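Local coordinates for Rep (Escherichia coli, PDB 3VW4), which initiates replication of plasmid ColE2-P9 as an initiator-primase, the domain in this chain binding the replication origin and unwinding its duplex, at residues 55-58 with 59-62. Sequence-based numbering, arbitrary orientation.
Sequences SPAE and CRAI
Cys59 N donates to Ser55 O over 3.2 Å, closing the first turn of helix 56-73. Arg60 N to Pro56 O (3.0 Å), Ala61 N to Ala57 O and Ile62 N to Glu58 O (3.0 Å) repeat the i to i+4 pattern. Ser55 is the N-cap: its OG accepts from Glu58 N at 3.0 Å, one of the first-turn amides that lack an i-4 carbonyl partner within the helix. Pro56 suits the N1 position because its missing N-H costs nothing there and its ring fixes phi near the helical value.

The packed side of the turn carries Cys59 and Ile62. With SG beside the backbone N (chi1 -69°), Cys59 points back toward the helix start, SG 3.5 Å from Ser55 O; so small a side chain suits a buried place against another helix. Ile62, branched and apolar, suits the interior.

On the exposed side, by contrast, Arg60 has CG anti to its carbonyl carbon (chi1 -60°), sending the chain toward the N-terminus; a bend at chi3 (-129°) turns one guanidinium face to Ala57 CA and Pro56 O, both about 3.8 Å from its plane and set toward its rim. This is loose packing by a long, flexible, charged side chain, beside the small Ala57.

Glu58, probably favoured here by the helix dipole, extends OE2 to hydrogen-bond Asn10 ND2 of helix 7-24. Cys59 rests on Val43, Glu44 and Asn47 of helix 32-49; Ile62 touches Val43, Asn10 and Phe14, and packs on a guanine base of the bound DNA.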
ATOM      1  N   SER A  55       9.737 -29.478  -5.332  1.00 13.45           N
ATOM      2  CA  SER A  55       8.867 -30.187  -6.151  1.00 15.03           C
ATOM      3  C   SER A  55       7.617 -29.376  -6.432  1.00 14.30           C
ATOM      4  O   SER A  55       7.247 -28.482  -5.658  1.00 12.58           O
ATOM      5  CB  SER A  55       8.485 -31.442  -5.379  1.00 16.24           C
ATOM      6  OG  SER A  55       7.365 -31.201  -4.552  1.00 15.48           O
ATOM      7  N   PRO A  56       6.897 -29.748  -7.484  1.00 15.86           N
ATOM      8  CA  PRO A  56       5.567 -29.137  -7.772  1.00 15.51           C
ATOM      9  C   PRO A  56       4.576 -29.317  -6.641  1.00 15.04           C
ATOM     10  O   PRO A  56       3.877 -28.363  -6.311  1.00 13.72           O
ATOM     11  CB  PRO A  56       5.090 -29.852  -9.033  1.00 17.79           C
ATOM     12  CG  PRO A  56       6.315 -30.512  -9.582  1.00 19.29           C
ATOM     13  CD  PRO A  56       7.253 -30.805  -8.433  1.00 18.35           C
ATOM     14  N   ALA A  57       4.515 -30.505  -6.034  1.00 16.51           N
ATOM     15  CA  ALA A  57       3.680 -30.691  -4.832  1.00 16.53           C
ATOM     16  C   ALA A  57       4.008 -29.683  -3.725  1.00 14.54           C
ATOM     17  O   ALA A  57       3.076 -29.154  -3.066  1.00 13.84           O
ATOM     18  CB  ALA A  57       3.732 -32.092  -4.278  1.00 18.58           C
ATOM     19  N   GLU A  58       5.281 -29.387  -3.512  1.00 13.91           N
ATOM     20  CA  GLU A  58       5.570 -28.470  -2.400  1.00 12.68           C
ATOM     21  C   GLU A  58       5.138 -27.025  -2.695  1.00 10.99           C
ATOM     22  O   GLU A  58       4.499 -26.373  -1.860  1.00 10.17           O
ATOM     23  CB  GLU A  58       7.033 -28.557  -1.922  1.00 13.10           C
ATOM     24  CG  GLU A  58       7.320 -27.751  -0.634  1.00 12.74           C
ATOM     25  CD  GLU A  58       8.503 -28.297   0.172  1.00 14.13           C
ATOM     26  OE1 GLU A  58       9.180 -29.276  -0.341  1.00 16.30           O
ATOM     27  OE2 GLU A  58       8.753 -27.810   1.311  1.00 13.83           O
ATOM     28  N   CYS A  59       5.478 -26.556  -3.901  1.00 10.69           N
ATOM     29  CA  CYS A  59       4.909 -25.374  -4.490  1.00  9.71           C
ATOM     30  C   CYS A  59       3.407 -25.221  -4.320  1.00  9.60           C
ATOM     31  O   CYS A  59       2.958 -24.148  -3.882  1.00  8.53           O
ATOM     32  CB  CYS A  59       5.247 -25.361  -5.935  1.00 10.58           C
ATOM     33  SG  CYS A  59       7.026 -25.077  -6.216  1.00 10.56           S
ATOM     34  N   ARG A  60       2.631 -26.270  -4.578  1.00 10.90           N
ATOM     35  CA  ARG A  60       1.168 -26.200  -4.370  1.00 11.12           C
ATOM     36  C   ARG A  60       0.813 -25.964  -2.947  1.00 10.35           C
ATOM     37  O   ARG A  60      -0.045 -25.092  -2.655  1.00  9.73           O
ATOM     38  CB  ARG A  60       0.397 -27.403  -4.895  1.00 13.44           C
ATOM     39  CG  ARG A  60       0.586 -27.575  -6.401  1.00 14.97           C
ATOM     40  CD  ARG A  60      -0.261 -28.644  -7.097  1.00 17.70           C
ATOM     41  NE  ARG A  60       0.623 -29.521  -7.909  1.00 19.73           N
ATOM     42  CZ  ARG A  60       0.862 -30.804  -7.632  1.00 21.77           C
ATOM     43  NH1 ARG A  60       0.278 -31.354  -6.565  1.00 22.55           N
ATOM     44  NH2 ARG A  60       1.670 -31.559  -8.403  1.00 23.65           N
ATOM     45  N   ALA A  61       1.463 -26.683  -2.052  1.00 10.56           N
ATOM     46  CA  ALA A  61       1.161 -26.549  -0.637  1.00 10.38           C
ATOM     47  C   ALA A  61       1.442 -25.093  -0.180  1.00  8.68           C
ATOM     48  O   ALA A  61       0.560 -24.469   0.391  1.00  8.41           O
ATOM     49  CB  ALA A  61       1.938 -27.582   0.185  1.00 11.36           C
ATOM     50  N   ILE A  62       2.626 -24.536  -0.488  1.00  7.69           N
ATOM     51  CA  ILE A  62       2.938 -23.220   0.015  1.00  6.68           C
ATOM     52  C   ILE A  62       1.956 -22.202  -0.611  1.00  6.09           C
ATOM     53  O   ILE A  62       1.466 -21.224   0.019  1.00  5.64           O
ATOM     54  CB  ILE A  62       4.478 -22.791   0.006  1.00  6.20           C
ATOM     55  CG1 ILE A  62       4.671 -21.599  -0.805  1.00  5.52           C
ATOM     56  CG2 ILE A  62       5.551 -23.833  -0.341  1.00  6.75           C
ATOM     57  CD1 ILE A  62       4.442 -20.484   0.123  1.00  5.32           C
TER